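Local coordinates for transcriptional regulatory protein RcsB (Salmonella typhimurium, PDB 5O8Z) that probably binds regulatory DNA as the response regulator of the Rcs signalling system, controlling transcription of numerous genes with or without RcsA, at residues I7-H12 against H51-D56; K21-I26 against T114-A119; I83-M88 against L101-I106. All blocks are in the same frame, centred on the assembly; numbering follows the deposited sequence.

Interaction 1. Residues I7-H12 against H51-D56; sequences IIADDH and HVLITD. With MG (magnesium ion), chain F; BEF (beryllium trifluoride ion), chain E.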
# COMPACT_ATOMS: atom_id res chain seq x y z
N ILE B 7 6.46 18.93 -7.04
CA ILE B 7 6.78 17.66 -7.68
C ILE B 7 6.05 16.57 -6.90
O ILE B 7 6.08 16.55 -5.68
CB ILE B 7 8.30 17.40 -7.69
CG1 ILE B 7 8.93 18.33 -8.73
CG2 ILE B 7 8.61 15.94 -8.04
CD1 ILE B 7 10.43 18.16 -8.92
N ILE B 8 5.44 15.66 -7.63
CA ILE B 8 4.75 14.51 -7.05
C ILE B 8 5.43 13.24 -7.50
O ILE B 8 5.77 13.10 -8.67
CB ILE B 8 3.30 14.46 -7.50
CG1 ILE B 8 2.57 15.76 -7.16
CG2 ILE B 8 2.59 13.31 -6.81
CD1 ILE B 8 1.25 15.92 -7.92
N ALA B 9 5.60 12.30 -6.58
CA ALA B 9 6.19 11.02 -6.91
C ALA B 9 5.43 9.88 -6.24
O ALA B 9 5.29 9.87 -5.03
CB ALA B 9 7.66 10.99 -6.51
N ASP B 10 4.96 8.93 -7.04
CA ASP B 10 4.34 7.69 -6.55
C ASP B 10 4.38 6.66 -7.65
O ASP B 10 4.19 7.03 -8.81
CB ASP B 10 2.89 7.96 -6.14
CG ASP B 10 2.30 6.84 -5.26
OD1 ASP B 10 2.12 5.70 -5.78
OD2 ASP B 10 1.97 7.10 -4.06
N ASP B 11 4.60 5.39 -7.31
CA ASP B 11 4.62 4.32 -8.31
C ASP B 11 3.25 3.85 -8.83
O ASP B 11 3.19 3.00 -9.71
CB ASP B 11 5.48 3.11 -7.87
CG ASP B 11 4.99 2.44 -6.60
OD1 ASP B 11 4.53 3.15 -5.69
OD2 ASP B 11 5.10 1.20 -6.49
N HIS B 12 2.16 4.39 -8.27
CA HIS B 12 0.81 4.07 -8.72
C HIS B 12 0.20 5.26 -9.43
O HIS B 12 -0.12 6.25 -8.77
CB HIS B 12 -0.06 3.71 -7.52
CG HIS B 12 0.33 2.46 -6.83
ND1 HIS B 12 -0.05 2.17 -5.54
CD2 HIS B 12 1.08 1.41 -7.24
CE1 HIS B 12 0.43 0.99 -5.19
NE2 HIS B 12 1.12 0.51 -6.21
N HIS B 51 9.83 23.69 -5.26
CA HIS B 51 9.84 24.16 -3.88
C HIS B 51 9.43 23.05 -2.91
O HIS B 51 9.91 23.00 -1.78
CB HIS B 51 8.95 25.41 -3.70
CG HIS B 51 9.21 26.49 -4.72
ND1 HIS B 51 10.44 26.67 -5.31
CD2 HIS B 51 8.40 27.44 -5.23
CE1 HIS B 51 10.38 27.69 -6.16
NE2 HIS B 51 9.15 28.17 -6.13
N VAL B 52 8.56 22.16 -3.35
CA VAL B 52 8.03 21.09 -2.53
C VAL B 52 8.00 19.76 -3.30
O VAL B 52 7.70 19.74 -4.49
CB VAL B 52 6.61 21.43 -2.02
CG1 VAL B 52 6.10 20.36 -1.08
CG2 VAL B 52 6.61 22.79 -1.33
N LEU B 53 8.34 18.68 -2.60
CA LEU B 53 8.18 17.33 -3.11
C LEU B 53 7.11 16.62 -2.24
O LEU B 53 7.24 16.59 -1.04
CB LEU B 53 9.51 16.58 -3.02
CG LEU B 53 9.49 15.06 -3.21
CD1 LEU B 53 8.93 14.68 -4.58
CD2 LEU B 53 10.87 14.47 -3.04
N ILE B 54 6.08 16.08 -2.89
CA ILE B 54 5.11 15.19 -2.27
C ILE B 54 5.49 13.80 -2.76
O ILE B 54 5.30 13.51 -3.93
CB ILE B 54 3.67 15.51 -2.73
CG1 ILE B 54 3.31 16.95 -2.38
CG2 ILE B 54 2.71 14.48 -2.14
CD1 ILE B 54 1.99 17.42 -2.99
N THR B 55 6.03 12.97 -1.87
CA THR B 55 6.61 11.69 -2.28
C THR B 55 6.09 10.51 -1.54
O THR B 55 5.86 10.54 -0.35
CB THR B 55 8.15 11.64 -2.21
OG1 THR B 55 8.64 10.43 -2.86
CG2 THR B 55 8.70 11.68 -0.77
N ASP B 56 6.00 9.42 -2.29
CA ASP B 56 5.71 8.10 -1.80
C ASP B 56 6.97 7.50 -1.16
O ASP B 56 8.05 7.98 -1.44
CB ASP B 56 5.27 7.28 -3.01
CG ASP B 56 4.70 5.97 -2.63
OD1 ASP B 56 4.21 5.84 -1.50
OD2 ASP B 56 4.72 5.07 -3.47
MG MG F . 4.16 3.07 -3.59
BE BEF E . 3.74 4.23 -0.73
F1 BEF E . 4.10 3.08 -1.60
F2 BEF E . 4.67 4.24 0.44
F3 BEF E . 2.33 4.36 -0.26
O HOH W 1 3.28 11.31 -3.90
O HOH W 2 2.16 3.42 -4.04
O HOH W 3 3.89 1.11 -3.95
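Asp-11 and Asp-56 meet in the acidic pocket of a receiver domain, at the C-terminal end of two parallel strands, where a magnesium ion and beryllium trifluoride occupy the probable phosphorylation site. The ion joins the two segments: Asp-11 OD1 and Asp-56 OD2 each bind it at 2.1 Å and lie only 2.9 Å apart. Ser-58 O, two waters and bridging F1 of the beryllium trifluoride complete the shell. Asp-56 OD1, with CG anti to the backbone N (chi1 -170°), is covalently bonded to the beryllium at 1.8 Å and weakly hydrogen-bonded to Lys-109. Asp-10 lays its carboxylate almost parallel on that of Asp-56, OD2 3.3 Å from Asp-56 CG; Lys-109 salt-bridges this OD2 and probably offsets the gathered negative charge. Asp-10 OD1 takes His-12 N in an Asx turn and a proton from a metal-bound water. Behind the pocket Ile-7 straddles Leu-53 (N to Val-52 O, O to Ile-54 N) and Ala-9 straddles Thr-55 (N to Ile-54 O, O to Asp-56 N), while Ile-7 CG2 meets Leu-53 CD1 at 3.7 Å. Leu-41 of helix 38-44 covers Ile-7, Ala-9 and Leu-53, Ile-8 packs on helix 13-23, and strands 29-35 and 82-87 flank the pair.

Interaction 2. Residues K21-I26 against T114-A119; sequences KSLEQI and TDLPKA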
# COMPACT_ATOMS: atom_id res chain seq x y z
N LYS B 21 -5.92 15.74 -8.50
CA LYS B 21 -7.34 15.99 -8.20
C LYS B 21 -7.55 16.73 -6.89
O LYS B 21 -8.41 17.60 -6.82
CB LYS B 21 -8.14 14.67 -8.17
CG LYS B 21 -9.65 14.82 -7.93
CD LYS B 21 -10.36 15.45 -9.10
CE LYS B 21 -11.84 15.64 -8.83
NZ LYS B 21 -12.51 16.12 -10.06
N SER B 22 -6.79 16.40 -5.85
CA SER B 22 -6.95 17.08 -4.57
C SER B 22 -6.24 18.44 -4.52
O SER B 22 -6.57 19.25 -3.66
CB SER B 22 -6.56 16.17 -3.41
OG SER B 22 -5.18 15.88 -3.40
N LEU B 23 -5.31 18.69 -5.45
CA LEU B 23 -4.56 19.95 -5.54
C LEU B 23 -5.10 20.96 -6.57
O LEU B 23 -4.63 22.12 -6.60
CB LEU B 23 -3.08 19.66 -5.87
CG LEU B 23 -2.07 19.51 -4.72
CD1 LEU B 23 -2.61 18.72 -3.54
CD2 LEU B 23 -0.81 18.86 -5.27
N GLU B 24 -6.05 20.55 -7.40
CA GLU B 24 -6.62 21.43 -8.44
C GLU B 24 -7.36 22.62 -7.82
O GLU B 24 -7.33 23.72 -8.38
CB GLU B 24 -7.55 20.64 -9.38
CG GLU B 24 -8.90 20.23 -8.78
CD GLU B 24 -9.64 19.14 -9.55
OE1 GLU B 24 -9.11 18.59 -10.54
OE2 GLU B 24 -10.79 18.84 -9.14
N GLN B 25 -8.01 22.41 -6.67
CA GLN B 25 -8.71 23.48 -5.94
C GLN B 25 -7.80 24.48 -5.20
O GLN B 25 -8.28 25.47 -4.68
CB GLN B 25 -9.72 22.89 -4.97
N ILE B 26 -6.49 24.21 -5.14
CA ILE B 26 -5.53 25.08 -4.47
C ILE B 26 -4.86 25.93 -5.54
O ILE B 26 -4.04 25.43 -6.31
CB ILE B 26 -4.47 24.28 -3.69
CG1 ILE B 26 -5.13 23.21 -2.80
CG2 ILE B 26 -3.63 25.23 -2.85
CD1 ILE B 26 -4.18 22.19 -2.21
N THR B 114 -8.75 15.36 3.41
CA THR B 114 -8.16 16.70 3.48
C THR B 114 -6.74 16.75 4.08
O THR B 114 -6.17 17.82 4.19
CB THR B 114 -9.07 17.67 4.28
OG1 THR B 114 -9.20 17.20 5.63
CG2 THR B 114 -10.46 17.81 3.65
N ASP B 115 -6.16 15.61 4.46
CA ASP B 115 -4.87 15.63 5.15
C ASP B 115 -3.76 16.21 4.30
O ASP B 115 -2.95 16.99 4.81
CB ASP B 115 -4.48 14.23 5.63
CG ASP B 115 -5.23 13.81 6.87
OD1 ASP B 115 -5.85 14.65 7.54
OD2 ASP B 115 -5.17 12.61 7.20
N LEU B 116 -3.71 15.85 3.03
CA LEU B 116 -2.69 16.40 2.13
C LEU B 116 -2.85 17.91 1.87
O LEU B 116 -1.88 18.65 2.05
CB LEU B 116 -2.59 15.59 0.83
CG LEU B 116 -1.53 16.07 -0.17
CD1 LEU B 116 -0.15 15.89 0.42
CD2 LEU B 116 -1.70 15.29 -1.45
N PRO B 117 -4.06 18.38 1.48
CA PRO B 117 -4.23 19.84 1.34
C PRO B 117 -3.95 20.61 2.63
O PRO B 117 -3.38 21.71 2.57
CB PRO B 117 -5.69 20.02 0.89
CG PRO B 117 -6.24 18.67 0.64
CD PRO B 117 -5.20 17.63 0.93
N LYS B 118 -4.32 20.05 3.78
CA LYS B 118 -3.99 20.65 5.09
C LYS B 118 -2.47 20.71 5.35
O LYS B 118 -1.97 21.70 5.89
CB LYS B 118 -4.66 19.92 6.26
CG LYS B 118 -6.14 20.22 6.45
CD LYS B 118 -6.53 19.81 7.86
CE LYS B 118 -8.02 19.83 8.10
NZ LYS B 118 -8.30 19.63 9.55
N ALA B 119 -1.74 19.65 4.98
CA ALA B 119 -0.27 19.65 5.07
C ALA B 119 0.35 20.79 4.25
O ALA B 119 1.23 21.49 4.74
CB ALA B 119 0.29 18.32 4.61
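The C-terminal part of helix 13-23 and the type I turn Leu-23 to Ile-26 come up against the first turn of helix 115-124, and the backbones are nearest at Leu-23 and Pro-117, whose CA atoms are 6.9 Å apart. The turn is closed by Ile-26 N bonding to Leu-23 O at 3.2 Å, and it bends the chain back so that Ile-26 faces the same helix as Ser-22 and Leu-23. Two side chains of helix 115-124 do the touching. Leu-116 extends with CG anti to the backbone N (chi1 -179°) and brings its CD2 methyl up against two neighbours on the same side: Leu-23 CD1 at 4.1 Å, the two leucines crossing at about a right angle, and Ser-22 OG at 4.0 Å. That hydroxyl is turned back on its own helix, between the backbone N and the carbonyl carbon (chi1 67°), where it bonds to Ile-19 O, so it offers Leu-116 plain van der Waals contact with its polar need already met. Pro-117 meets Ile-26 about perpendicularly, CB to CD1 at 4.1 Å, while its CG sits 4.4 Å from Ser-22 O. A proline is easily accommodated here, since backbone nitrogens in the first turn of a helix have no carbonyl four residues back within that helix to bond. On the outward side Lys-21 NZ and Glu-24 OE2 form a salt bridge, its hydrogen bond weak at 3.3 Å, and Lys-21 of the second subunit packs against both residues. Leu-23 and Leu-116 also rest on Ile-54 of strand 52-55. This is the arrangement of the CheY-like receiver fold, in which the first and last helices lie side by side on one face of the central parallel sheet.

Interaction 3. Residues I83-M88 against L101-I106; sequences IIVLTM and LDIEGI. With BEF (beryllium trifluoride ion), chain E.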
# COMPACT_ATOMS: atom_id res chain seq x y z
N ILE B 83 9.80 18.63 1.95
CA ILE B 83 9.34 17.29 1.67
C ILE B 83 8.08 16.96 2.47
O ILE B 83 8.06 17.10 3.69
CB ILE B 83 10.45 16.26 1.95
CG1 ILE B 83 11.67 16.55 1.06
CG2 ILE B 83 9.93 14.85 1.67
CD1 ILE B 83 12.89 15.69 1.32
N ILE B 84 7.03 16.51 1.78
CA ILE B 84 5.88 15.87 2.44
C ILE B 84 5.78 14.44 1.95
O ILE B 84 5.71 14.19 0.75
CB ILE B 84 4.55 16.58 2.14
CG1 ILE B 84 4.60 18.03 2.59
CG2 ILE B 84 3.39 15.87 2.83
CD1 ILE B 84 3.57 18.89 1.90
N VAL B 85 5.75 13.50 2.89
CA VAL B 85 5.63 12.09 2.55
C VAL B 85 4.16 11.71 2.60
O VAL B 85 3.46 12.06 3.57
CB VAL B 85 6.47 11.23 3.50
CG1 VAL B 85 6.13 9.76 3.36
CG2 VAL B 85 7.94 11.48 3.23
N LEU B 86 3.69 11.05 1.54
CA LEU B 86 2.32 10.54 1.45
C LEU B 86 2.48 9.05 1.23
O LEU B 86 2.95 8.64 0.17
CB LEU B 86 1.54 11.19 0.31
CG LEU B 86 0.17 10.61 -0.06
CD1 LEU B 86 -0.85 10.75 1.08
CD2 LEU B 86 -0.38 11.29 -1.30
N THR B 87 2.10 8.25 2.22
CA THR B 87 2.42 6.83 2.25
C THR B 87 1.29 5.99 2.85
O THR B 87 0.57 6.45 3.71
CB THR B 87 3.73 6.58 3.05
OG1 THR B 87 4.12 5.21 2.94
CG2 THR B 87 3.62 6.99 4.51
N MET B 88 1.17 4.77 2.36
CA MET B 88 0.30 3.77 2.97
C MET B 88 1.00 2.98 4.07
O MET B 88 0.35 2.14 4.68
CB MET B 88 -0.20 2.79 1.90
CG MET B 88 0.85 1.81 1.40
SD MET B 88 0.23 0.78 0.06
CE MET B 88 0.69 1.79 -1.34
N LEU B 101 13.82 12.46 10.34
CA LEU B 101 14.51 13.18 9.26
C LEU B 101 14.18 14.66 9.17
O LEU B 101 14.78 15.35 8.37
CB LEU B 101 14.20 12.53 7.92
CG LEU B 101 14.48 11.04 7.79
CD1 LEU B 101 14.18 10.63 6.37
CD2 LEU B 101 15.92 10.72 8.18
N ASP B 102 13.20 15.13 9.94
CA ASP B 102 12.85 16.54 10.03
C ASP B 102 12.49 17.06 8.65
O ASP B 102 13.18 17.88 8.07
CB ASP B 102 13.97 17.35 10.69
CG ASP B 102 13.53 18.76 11.07
OD1 ASP B 102 12.44 18.93 11.66
OD2 ASP B 102 14.30 19.71 10.79
N ILE B 103 11.40 16.52 8.14
CA ILE B 103 10.80 16.96 6.89
C ILE B 103 9.53 17.73 7.22
O ILE B 103 9.15 17.85 8.37
CB ILE B 103 10.53 15.78 5.94
CG1 ILE B 103 9.61 14.73 6.57
CG2 ILE B 103 11.85 15.17 5.49
CD1 ILE B 103 8.95 13.86 5.54
N GLU B 104 8.87 18.24 6.19
CA GLU B 104 7.81 19.21 6.36
C GLU B 104 6.40 18.58 6.52
O GLU B 104 5.43 19.30 6.68
CB GLU B 104 7.87 20.24 5.24
CG GLU B 104 9.02 21.24 5.40
CD GLU B 104 10.43 20.63 5.25
OE1 GLU B 104 10.63 19.69 4.42
OE2 GLU B 104 11.36 21.11 5.95
N GLY B 105 6.29 17.26 6.49
CA GLY B 105 5.02 16.62 6.80
C GLY B 105 4.95 15.15 6.45
O GLY B 105 5.67 14.67 5.58
N ILE B 106 4.12 14.44 7.20
CA ILE B 106 3.75 13.07 6.91
C ILE B 106 2.22 12.93 6.80
O ILE B 106 1.48 13.31 7.72
CB ILE B 106 4.26 12.11 8.01
CG1 ILE B 106 5.77 12.29 8.26
CG2 ILE B 106 3.98 10.67 7.58
CD1 ILE B 106 6.34 11.54 9.43
BE BEF E . 3.74 4.23 -0.73
F1 BEF E . 4.10 3.08 -1.60
F2 BEF E . 4.67 4.24 0.44
F3 BEF E . 2.33 4.36 -0.26
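Val-85 and Ile-103 make the tight spot between strand 82-87 and the loop leading into strand 105-108: Val-85 CG2 presses on Ile-103 CD1 at 3.5 Å, closer than a usual carbon contact, the side chains crossing at about a right angle. Ile-103 reaches there with CG1 placed between its backbone N and carbonyl carbon (chi1 58°), and its CG2 also lies 4.0 Å from Ile-83 CB. Val-98 of helix 92-100 closes over Val-85 and Ile-103. Glu-104, by contrast, is the partly exposed, polar margin, yet firmly bonded to both backbone groups of Ile-83. Its OE1 accepts from Ile-83 N at 2.8 Å, on the anti side and 19° out of the carboxylate plane, with the chain bent at chi2; its own N gives a more bent bond to Ile-83 O at 2.9 Å. Parallel pairing is first plain at Val-85 N to Gly-105 O, 2.9 Å, Val-85 lying opposite Ile-106. Toward the other end the strand runs on into the pocket, where Thr-87 OG1 donates to F2 of beryllium trifluoride at 2.7 Å and Met-88 N to its F3 at 2.9 Å, while the partly exposed Met-88 side chain packs on Met-88 of the second subunit. The strand is thus tied at its start by Glu-104 and, at and just past its end, donates to the phosphoryl mimic, consistent with a role in sensing phosphorylation.

How the interactions relate
Interactions 1 and 3 are strand pairings within the buried sheet, joined directly because strands 52-55 and 82-87 are neighbours: Leu-53 O and Ile-84 N, 2.8 Å apart, probably share a hydrogen bond. Both end at the beryllium trifluoride, which interaction 1 holds by a covalent bond and interaction 3 by hydrogen bonds. Interaction 2 differs in chemistry, being an apolar contact between helix ends, buried but more peripheral. All three come within reach of the second subunit. Interaction 2 still rests on the other two: Leu-116 leans on Ile-54 of interaction 1 and on Ile-84 and Leu-86 of interaction 3, so 114-119 spans the two strands from one face of the sheet.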